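Long-range contacts in hypothetical protein, haloacid dehalogenase-like hydrolase (Bacillus subtilis, PDB 1NRW), which removes phosphate from phosphorylated five- and six-carbon sugars and nucleoside monophosphates in vitro and, less readily, from flavin mononucleotide, with magnesium as cofactor: residues A[113-118]-A[155-160]; A[101-106]-A[176-181]; A[5-10]-A[36-41]. All coordinates share one frame; numbering follows the deposited sequence.

Contact 1. Residues A[113-118]-A[155-160]; sequences YTPQNG and AYINSF
Thr114 and Ala155 join the ends of two parallel strands, 112-114 and 154-156, the latter outermost in the six-stranded mixed sheet that, by its place in a Cof-type HAD phosphatase, probably belongs to the cap. Two backbone bonds define the pairing. Thr114 N gives its hydrogen to Ala155 O at 3.0 Å, nearly along the C=O axis, whereas Ile157 N reaches Thr114 O at 3.1 Å from well above the carbonyl plane, 50° out of it. This change of approach comes just where both strands run out, and CA-H...O contacts from Tyr113 and Tyr156 accompany the pair.

Two apolar contacts lie beside Tyr113. Its CD1 meets Ala155 CB at 3.5 Å and Ile157 CG2 at 3.7 Å, while its OH bonds to Ser110 OG. Separately, Pro115 CD packs more loosely on Ile157 CG1.

Polar side chains finish the turn. With OG1 opposite the backbone N (chi1 178°), Thr114 accepts from Gln116 N at 3.2 Å, an ST turn, and its hydroxyl donates to Tyr104 O of strand 103-108. A valine here would probably leave Gln116 N and Tyr104 O without this shared partner and the turn less firmly fixed. The Tyr156 ring brings its edge to Pro115 O, in plane, with CE1 3.4 Å from that oxygen, and its OH donates to Asn158 OD1 at 2.8 Å.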
loop_
_atom_site.group_PDB
_atom_site.type_symbol
_atom_site.label_atom_id
_atom_site.label_comp_id
_atom_site.label_asym_id
_atom_site.label_seq_id
_atom_site.Cartn_x
_atom_site.Cartn_y
_atom_site.Cartn_z
ATOM N N TYR A 113 12.175 -9.027 -2.484
ATOM C CA TYR A 113 13.616 -9.178 -2.342
ATOM C C TYR A 113 14.231 -8.020 -1.583
ATOM O O TYR A 113 13.847 -6.871 -1.768
ATOM C CB TYR A 113 14.258 -9.301 -3.726
ATOM C CG TYR A 113 13.876 -10.578 -4.424
ATOM C CD1 TYR A 113 14.428 -11.798 -4.032
ATOM C CD2 TYR A 113 12.927 -10.582 -5.452
ATOM C CE1 TYR A 113 14.048 -12.985 -4.636
ATOM C CE2 TYR A 113 12.539 -11.767 -6.065
ATOM C CZ TYR A 113 13.103 -12.966 -5.651
ATOM O OH TYR A 113 12.723 -14.147 -6.242
ATOM N N THR A 114 15.196 -8.329 -0.724
ATOM C CA THR A 114 15.854 -7.301 0.061
ATOM C C THR A 114 17.157 -7.821 0.656
ATOM O O THR A 114 17.280 -9.006 0.961
ATOM C CB THR A 114 14.948 -6.817 1.229
ATOM O OG1 THR A 114 15.648 -5.840 2.009
ATOM C CG2 THR A 114 14.561 -7.986 2.131
ATOM N N PRO A 115 18.154 -6.938 0.798
ATOM C CA PRO A 115 19.453 -7.310 1.371
ATOM C C PRO A 115 19.505 -6.985 2.870
ATOM O O PRO A 115 20.488 -7.286 3.546
ATOM C CB PRO A 115 20.425 -6.463 0.570
ATOM C CG PRO A 115 19.661 -5.186 0.399
ATOM C CD PRO A 115 18.253 -5.660 0.068
ATOM N N GLN A 116 18.443 -6.370 3.387
ATOM C CA GLN A 116 18.386 -5.996 4.799
ATOM C C GLN A 116 18.199 -7.183 5.748
ATOM O O GLN A 116 17.662 -8.223 5.361
ATOM C CB GLN A 116 17.252 -4.989 5.031
ATOM C CG GLN A 116 17.641 -3.521 4.894
ATOM C CD GLN A 116 18.332 -3.198 3.586
ATOM O OE1 GLN A 116 19.549 -3.041 3.538
ATOM N NE2 GLN A 116 17.559 -3.102 2.518
ATOM N N ASN A 117 18.654 -7.030 6.992
ATOM C CA ASN A 117 18.481 -8.094 7.974
ATOM C C ASN A 117 17.176 -7.872 8.748
ATOM O O ASN A 117 16.452 -6.903 8.499
ATOM C CB ASN A 117 19.685 -8.186 8.941
ATOM C CG ASN A 117 19.916 -6.915 9.747
ATOM O OD1 ASN A 117 18.976 -6.229 10.147
ATOM N ND2 ASN A 117 21.187 -6.614 10.020
ATOM N N GLY A 118 16.876 -8.777 9.674
ATOM C CA GLY A 118 15.647 -8.680 10.442
ATOM C C GLY A 118 15.423 -7.376 11.185
ATOM O O GLY A 118 14.328 -6.807 11.134
ATOM N N ALA A 155 12.739 -12.332 0.733
ATOM C CA ALA A 155 13.726 -13.229 0.155
ATOM C C ALA A 155 15.016 -12.423 0.187
ATOM O O ALA A 155 15.070 -11.310 -0.332
ATOM C CB ALA A 155 13.350 -13.579 -1.275
ATOM N N TYR A 156 16.048 -12.976 0.812
ATOM C CA TYR A 156 17.324 -12.285 0.928
ATOM C C TYR A 156 18.196 -12.343 -0.316
ATOM O O TYR A 156 18.251 -13.360 -1.009
ATOM C CB TYR A 156 18.122 -12.853 2.104
ATOM C CG TYR A 156 19.541 -12.332 2.177
ATOM C CD1 TYR A 156 19.815 -11.062 2.684
ATOM C CD2 TYR A 156 20.608 -13.097 1.704
ATOM C CE1 TYR A 156 21.118 -10.565 2.716
ATOM C CE2 TYR A 156 21.913 -12.610 1.730
ATOM C CZ TYR A 156 22.161 -11.344 2.237
ATOM O OH TYR A 156 23.448 -10.857 2.259
ATOM N N ILE A 157 18.876 -11.233 -0.586
ATOM C CA ILE A 157 19.806 -11.132 -1.702
ATOM C C ILE A 157 21.019 -10.363 -1.187
ATOM O O ILE A 157 20.884 -9.468 -0.349
ATOM C CB ILE A 157 19.209 -10.374 -2.921
ATOM C CG1 ILE A 157 18.764 -8.969 -2.511
ATOM C CG2 ILE A 157 18.058 -11.172 -3.519
ATOM C CD1 ILE A 157 18.314 -8.110 -3.680
ATOM N N ASN A 158 22.204 -10.725 -1.665
ATOM C CA ASN A 158 23.427 -10.051 -1.245
ATOM C C ASN A 158 23.521 -8.704 -1.947
ATOM O O ASN A 158 24.009 -7.728 -1.379
ATOM C CB ASN A 158 24.652 -10.903 -1.597
ATOM C CG ASN A 158 24.625 -12.268 -0.933
ATOM O OD1 ASN A 158 24.651 -12.375 0.293
ATOM N ND2 ASN A 158 24.567 -13.324 -1.744
ATOM N N SER A 159 23.044 -8.662 -3.188
ATOM C CA SER A 159 23.062 -7.443 -3.989
ATOM C C SER A 159 21.920 -7.461 -4.998
ATOM O O SER A 159 21.480 -8.527 -5.427
ATOM C CB SER A 159 24.390 -7.315 -4.736
ATOM O OG SER A 159 24.406 -6.154 -5.547
ATOM N N PHE A 160 21.449 -6.276 -5.373
ATOM C CA PHE A 160 20.357 -6.139 -6.335
ATOM C C PHE A 160 20.768 -6.810 -7.641
ATOM O O PHE A 160 19.928 -7.194 -8.451
ATOM C CB PHE A 160 20.072 -4.658 -6.596
ATOM C CG PHE A 160 21.114 -3.982 -7.447
ATOM C CD1 PHE A 160 20.919 -3.830 -8.818
ATOM C CD2 PHE A 160 22.306 -3.533 -6.887
ATOM C CE1 PHE A 160 21.898 -3.242 -9.621
ATOM C CE2 PHE A 160 23.293 -2.943 -7.679
ATOM C CZ PHE A 160 23.089 -2.797 -9.050
#

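Contact 2. Residues A[101-106]-A[176-181]; sequences NYYYEV and LGFSFF
Tyr103 lies beside Phe178 on one face of the sheet, and its side chain can be followed outward along the neighbouring segment. CB sits 3.9 Å from Phe178 O and about as far from Phe178 CD2, placing its base near both backbone and ring. Further out, CG again lies near Phe178 CD2, and the tightest approach comes at Tyr103 CD2, 3.4 Å from Phe178 CD2. CE2 passes from Phe178 CE2 to Phe180 CE2, and the tip follows it: Tyr103 OH lies 3.7 Å from Phe180 CE2, at the edge of that ring and near its plane. The planes of Tyr103 and Phe178 differ by only 12°, but with centroids 5.4 Å apart the rings are slid past each other and barely overlap. Tyr103 has CG beside its own N (chi1 -70°) and Phe178 has it opposite N (chi1 171°); across antiparallel strands these different torsions let both side chains point the same way. Phe180 completes the aromatic cluster, with Phe178 CE2 above the centre of its face.

Beneath the rings, strands 103-106 and 176-178 form a regular antiparallel ladder in the middle of the six-stranded sheet, probably that of the cap in this Cof-type HAD phosphatase. Tyr103 with Phe178 and Glu105 with Leu176 are hydrogen-bonded pairs, each bonded in both directions; Tyr104 with Gly177 is the non-hydrogen-bonded pair between them.

Where the strands end, Tyr102 CD1 touches Ser179 CB at 3.9 Å, while Tyr102 OH bonds to Lys184 O. Ser179 OG accepts from Phe181 N in an ST turn just ahead of helix 182-192, and it shares with Asn101 O a water 2.8 Å from OG and 3.0 Å from that carbonyl oxygen.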
loop_
_atom_site.group_PDB
_atom_site.type_symbol
_atom_site.label_atom_id
_atom_site.label_comp_id
_atom_site.label_asym_id
_atom_site.label_seq_id
_atom_site.Cartn_x
_atom_site.Cartn_y
_atom_site.Cartn_z
ATOM N N ASN A 101 23.364 3.504 0.248
ATOM C CA ASN A 101 23.039 3.014 1.582
ATOM C C ASN A 101 21.597 3.172 2.065
ATOM O O ASN A 101 21.355 3.406 3.249
ATOM C CB ASN A 101 23.994 3.653 2.589
ATOM C CG ASN A 101 25.442 3.488 2.185
ATOM O OD1 ASN A 101 25.920 2.366 2.018
ATOM N ND2 ASN A 101 26.146 4.603 2.013
ATOM N N TYR A 102 20.643 3.056 1.151
ATOM C CA TYR A 102 19.235 3.121 1.526
ATOM C C TYR A 102 18.811 1.684 1.782
ATOM O O TYR A 102 19.342 0.770 1.151
ATOM C CB TYR A 102 18.383 3.643 0.368
ATOM C CG TYR A 102 18.495 5.118 0.094
ATOM C CD1 TYR A 102 17.629 6.030 0.707
ATOM C CD2 TYR A 102 19.458 5.606 -0.785
ATOM C CE1 TYR A 102 17.722 7.396 0.442
ATOM C CE2 TYR A 102 19.562 6.962 -1.054
ATOM C CZ TYR A 102 18.694 7.851 -0.440
ATOM O OH TYR A 102 18.810 9.191 -0.711
ATOM N N TYR A 103 17.884 1.469 2.713
ATOM C CA TYR A 103 17.365 0.122 2.917
ATOM C C TYR A 103 16.358 0.051 1.774
ATOM O O TYR A 103 15.786 1.078 1.397
ATOM C CB TYR A 103 16.572 -0.016 4.223
ATOM C CG TYR A 103 17.352 0.051 5.513
ATOM C CD1 TYR A 103 18.746 0.060 5.522
ATOM C CD2 TYR A 103 16.683 0.118 6.737
ATOM C CE1 TYR A 103 19.454 0.142 6.723
ATOM C CE2 TYR A 103 17.378 0.197 7.938
ATOM C CZ TYR A 103 18.762 0.214 7.924
ATOM O OH TYR A 103 19.449 0.330 9.112
ATOM N N TYR A 104 16.129 -1.128 1.212
ATOM C CA TYR A 104 15.150 -1.217 0.139
ATOM C C TYR A 104 14.483 -2.578 0.051
ATOM O O TYR A 104 15.021 -3.586 0.512
ATOM C CB TYR A 104 15.789 -0.818 -1.206
ATOM C CG TYR A 104 16.821 -1.779 -1.755
ATOM C CD1 TYR A 104 16.435 -2.896 -2.502
ATOM C CD2 TYR A 104 18.182 -1.573 -1.533
ATOM C CE1 TYR A 104 17.377 -3.781 -3.015
ATOM C CE2 TYR A 104 19.137 -2.454 -2.040
ATOM C CZ TYR A 104 18.726 -3.554 -2.779
ATOM O OH TYR A 104 19.658 -4.432 -3.280
ATOM N N GLU A 105 13.282 -2.590 -0.516
ATOM C CA GLU A 105 12.519 -3.817 -0.677
ATOM C C GLU A 105 11.997 -3.806 -2.105
ATOM O O GLU A 105 11.496 -2.783 -2.576
ATOM C CB GLU A 105 11.352 -3.855 0.315
ATOM C CG GLU A 105 11.795 -3.795 1.776
ATOM C CD GLU A 105 10.631 -3.850 2.750
ATOM O OE1 GLU A 105 9.482 -4.070 2.307
ATOM O OE2 GLU A 105 10.870 -3.679 3.965
ATOM N N VAL A 106 12.130 -4.936 -2.790
ATOM C CA VAL A 106 11.686 -5.042 -4.177
ATOM C C VAL A 106 10.488 -5.976 -4.281
ATOM O O VAL A 106 10.604 -7.190 -4.100
ATOM C CB VAL A 106 12.824 -5.570 -5.085
ATOM C CG1 VAL A 106 12.406 -5.485 -6.551
ATOM C CG2 VAL A 106 14.101 -4.757 -4.853
ATOM N N LEU A 176 10.496 -0.001 -2.665
ATOM C CA LEU A 176 10.428 0.842 -1.477
ATOM C C LEU A 176 11.848 1.201 -1.042
ATOM O O LEU A 176 12.716 0.332 -0.978
ATOM C CB LEU A 176 9.702 0.105 -0.342
ATOM C CG LEU A 176 9.564 0.825 1.012
ATOM C CD1 LEU A 176 8.352 0.285 1.753
ATOM C CD2 LEU A 176 10.838 0.645 1.847
ATOM N N GLY A 177 12.070 2.487 -0.790
ATOM C CA GLY A 177 13.358 2.977 -0.326
ATOM C C GLY A 177 13.150 3.553 1.064
ATOM O O GLY A 177 12.138 4.201 1.317
ATOM N N PHE A 178 14.106 3.337 1.963
ATOM C CA PHE A 178 13.975 3.814 3.337
ATOM C C PHE A 178 15.285 4.368 3.877
ATOM O O PHE A 178 16.360 3.868 3.549
ATOM C CB PHE A 178 13.520 2.643 4.221
ATOM C CG PHE A 178 13.548 2.924 5.705
ATOM C CD1 PHE A 178 12.376 3.239 6.390
ATOM C CD2 PHE A 178 14.740 2.832 6.422
ATOM C CE1 PHE A 178 12.385 3.453 7.774
ATOM C CE2 PHE A 178 14.767 3.044 7.806
ATOM C CZ PHE A 178 13.587 3.355 8.483
ATOM N N SER A 179 15.180 5.403 4.706
ATOM C CA SER A 179 16.350 5.989 5.358
ATOM C C SER A 179 15.929 6.720 6.625
ATOM O O SER A 179 14.899 7.392 6.646
ATOM C CB SER A 179 17.077 6.975 4.443
ATOM O OG SER A 179 18.242 7.461 5.090
ATOM N N PHE A 180 16.722 6.578 7.683
ATOM C CA PHE A 180 16.437 7.256 8.946
ATOM C C PHE A 180 16.733 8.746 8.826
ATOM O O PHE A 180 16.250 9.550 9.623
ATOM C CB PHE A 180 17.326 6.710 10.069
ATOM C CG PHE A 180 16.976 5.327 10.518
ATOM C CD1 PHE A 180 15.780 5.078 11.176
ATOM C CD2 PHE A 180 17.863 4.276 10.317
ATOM C CE1 PHE A 180 15.473 3.796 11.634
ATOM C CE2 PHE A 180 17.566 2.993 10.771
ATOM C CZ PHE A 180 16.369 2.755 11.431
ATOM N N PHE A 181 17.524 9.106 7.820
ATOM C CA PHE A 181 17.963 10.486 7.639
ATOM C C PHE A 181 17.179 11.381 6.692
ATOM O O PHE A 181 17.029 11.087 5.506
ATOM C CB PHE A 181 19.435 10.461 7.240
ATOM C CG PHE A 181 20.268 9.602 8.141
ATOM C CD1 PHE A 181 20.545 10.007 9.444
ATOM C CD2 PHE A 181 20.718 8.356 7.715
ATOM C CE1 PHE A 181 21.257 9.183 10.312
ATOM C CE2 PHE A 181 21.429 7.524 8.574
ATOM C CZ PHE A 181 21.699 7.938 9.877
HETATM O O HOH W 1 20.432 5.761 4.926
#

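Contact 3. Residues A[5-10]-A[36-41]; sequences KLIAID and DGIEVV. With CA (calcium ion), chain D.
Ile7 is bonded through both its N and its O to segment 36-41: Ile7 N donates to Glu39 O at 2.9 Å, nearly straight on to the carbonyl, and Ile7 O accepts from Val41 N at the same length. Glu39 N to Lys5 O and Ile9 N to Val41 O extend this parallel ladder, whose strand axes run 17° apart. Around it, Ile38 CG2 packs 3.7 Å from Ile7 CD1, and Ile9 CD1 meets Val40 CG1 at 4.0 Å. On the other face Leu6 CD2 approaches Val41 CG2 more distantly.

At the entry to the ladder a water donates to Lys5 O at 2.8 Å and to Gly37 O, bridging the segments where helix 24-35 ends in a Schellman motif. Helices 24-35 and 279-286 cover the Ile7, Ile9 and Val40 face, and helix 217-227 the other.

At the far end, with CG opposite the backbone N (chi1 -176°), Asp10 extends OD2 to the calcium ion at 2.4 Å, with Asp12, Asp240 and Ser241 as further ligands; OD1 forms a salt bridge with Lys217. A central parallel strand whose last residue, Asp10, the nucleophile by similarity, opens the DxD sequence is the hallmark of the Rossmann-like HAD core, and calcium probably occupies the magnesium site.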
loop_
_atom_site.group_PDB
_atom_site.type_symbol
_atom_site.label_atom_id
_atom_site.label_comp_id
_atom_site.label_asym_id
_atom_site.label_seq_id
_atom_site.Cartn_x
_atom_site.Cartn_y
_atom_site.Cartn_z
ATOM N N LYS A 5 -21.099 2.074 -5.818
ATOM C CA LYS A 5 -21.093 0.718 -6.347
ATOM C C LYS A 5 -19.732 0.057 -6.135
ATOM O O LYS A 5 -19.607 -1.164 -6.207
ATOM C CB LYS A 5 -21.436 0.725 -7.838
ATOM C CG LYS A 5 -22.917 0.935 -8.135
ATOM C CD LYS A 5 -23.204 0.759 -9.620
ATOM C CE LYS A 5 -24.701 0.766 -9.909
ATOM N NZ LYS A 5 -25.354 2.036 -9.488
ATOM N N LEU A 6 -18.719 0.877 -5.879
ATOM C CA LEU A 6 -17.365 0.384 -5.646
ATOM C C LEU A 6 -16.707 1.220 -4.552
ATOM O O LEU A 6 -16.781 2.451 -4.567
ATOM C CB LEU A 6 -16.538 0.462 -6.938
ATOM C CG LEU A 6 -15.103 -0.090 -6.911
ATOM C CD1 LEU A 6 -14.626 -0.337 -8.333
ATOM C CD2 LEU A 6 -14.171 0.883 -6.206
ATOM N N ILE A 7 -16.072 0.547 -3.597
ATOM C CA ILE A 7 -15.400 1.238 -2.504
ATOM C C ILE A 7 -13.974 0.715 -2.372
ATOM O O ILE A 7 -13.769 -0.482 -2.179
ATOM C CB ILE A 7 -16.137 1.021 -1.163
ATOM C CG1 ILE A 7 -17.570 1.553 -1.275
ATOM C CG2 ILE A 7 -15.395 1.723 -0.032
ATOM C CD1 ILE A 7 -18.452 1.183 -0.107
ATOM N N ALA A 8 -13.002 1.618 -2.498
ATOM C CA ALA A 8 -11.583 1.273 -2.390
ATOM C C ALA A 8 -11.124 1.599 -0.970
ATOM O O ALA A 8 -11.341 2.710 -0.481
ATOM C CB ALA A 8 -10.775 2.068 -3.409
ATOM N N ILE A 9 -10.471 0.637 -0.322
ATOM C CA ILE A 9 -10.036 0.808 1.065
ATOM C C ILE A 9 -8.546 0.535 1.268
ATOM O O ILE A 9 -8.071 -0.555 0.969
ATOM C CB ILE A 9 -10.825 -0.161 1.987
ATOM C CG1 ILE A 9 -12.325 -0.010 1.726
ATOM C CG2 ILE A 9 -10.510 0.117 3.457
ATOM C CD1 ILE A 9 -13.186 -1.020 2.476
ATOM N N ASP A 10 -7.824 1.526 1.778
ATOM C CA ASP A 10 -6.396 1.375 2.048
ATOM C C ASP A 10 -6.233 0.332 3.159
ATOM O O ASP A 10 -7.135 0.141 3.977
ATOM C CB ASP A 10 -5.823 2.731 2.465
ATOM C CG ASP A 10 -4.326 2.707 2.668
ATOM O OD1 ASP A 10 -3.633 1.777 2.198
ATOM O OD2 ASP A 10 -3.840 3.660 3.300
ATOM N N ASP A 36 -24.555 -5.889 0.171
ATOM C CA ASP A 36 -25.361 -4.872 -0.506
ATOM C C ASP A 36 -25.051 -4.821 -1.999
ATOM O O ASP A 36 -25.606 -3.995 -2.722
ATOM C CB ASP A 36 -25.110 -3.478 0.076
ATOM C CG ASP A 36 -25.732 -3.287 1.443
ATOM O OD1 ASP A 36 -26.754 -3.945 1.731
ATOM O OD2 ASP A 36 -25.207 -2.461 2.221
ATOM N N GLY A 37 -24.155 -5.688 -2.458
ATOM C CA GLY A 37 -23.802 -5.701 -3.868
ATOM C C GLY A 37 -22.731 -4.694 -4.254
ATOM O O GLY A 37 -22.540 -4.399 -5.438
ATOM N N ILE A 38 -22.025 -4.163 -3.261
ATOM C CA ILE A 38 -20.964 -3.194 -3.513
ATOM C C ILE A 38 -19.641 -3.926 -3.732
ATOM O O ILE A 38 -19.303 -4.845 -2.989
ATOM C CB ILE A 38 -20.796 -2.217 -2.316
ATOM C CG1 ILE A 38 -22.086 -1.421 -2.105
ATOM C CG2 ILE A 38 -19.623 -1.275 -2.566
ATOM C CD1 ILE A 38 -22.071 -0.537 -0.863
ATOM N N GLU A 39 -18.902 -3.527 -4.761
ATOM C CA GLU A 39 -17.612 -4.141 -5.036
ATOM C C GLU A 39 -16.608 -3.521 -4.068
ATOM O O GLU A 39 -16.415 -2.305 -4.059
ATOM C CB GLU A 39 -17.172 -3.862 -6.475
ATOM C CG GLU A 39 -18.077 -4.453 -7.552
ATOM C CD GLU A 39 -18.017 -5.970 -7.619
ATOM O OE1 GLU A 39 -17.120 -6.574 -6.992
ATOM O OE2 GLU A 39 -18.865 -6.564 -8.317
ATOM N N VAL A 40 -15.979 -4.355 -3.248
ATOM C CA VAL A 40 -15.002 -3.856 -2.290
ATOM C C VAL A 40 -13.588 -4.168 -2.750
ATOM O O VAL A 40 -13.277 -5.305 -3.116
ATOM C CB VAL A 40 -15.221 -4.464 -0.888
ATOM C CG1 VAL A 40 -14.102 -4.011 0.053
ATOM C CG2 VAL A 40 -16.580 -4.025 -0.342
ATOM N N VAL A 41 -12.740 -3.145 -2.730
ATOM C CA VAL A 41 -11.350 -3.286 -3.140
ATOM C C VAL A 41 -10.421 -2.787 -2.041
ATOM O O VAL A 41 -10.637 -1.714 -1.480
ATOM C CB VAL A 41 -11.070 -2.467 -4.420
ATOM C CG1 VAL A 41 -9.666 -2.758 -4.929
ATOM C CG2 VAL A 41 -12.119 -2.787 -5.476
HETATM CA CA CA D . -1.961 3.789 4.819
HETATM O O HOH W 2 -21.463 -2.874 -7.361
HETATM O O HOH W 3 -0.562 4.156 6.845
#

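Overall arrangement
From the N terminus, contact 3 closes first: strand 6-10 is followed by helices 11-15 and 24-35, and the chain returns to pair at 39-41 in the eight-stranded sheet of the catalytic core. After three more strands of that sheet and helix 87-99 it enters the second sheet, probably the cap's, which contacts 1 and 2 tie together. Contact 2 opens at 101-106 and closes only at 176-181, and contact 1, from 113-118 to 155-160 across two helices, is nested within that loop. Their centres are 12 Å apart, and they adjoin through neighbouring strands 103-108 and 112-114. Contact 3 is separate, its nearest atoms about 12 Å from contact 2 and about 20 Å from contact 1.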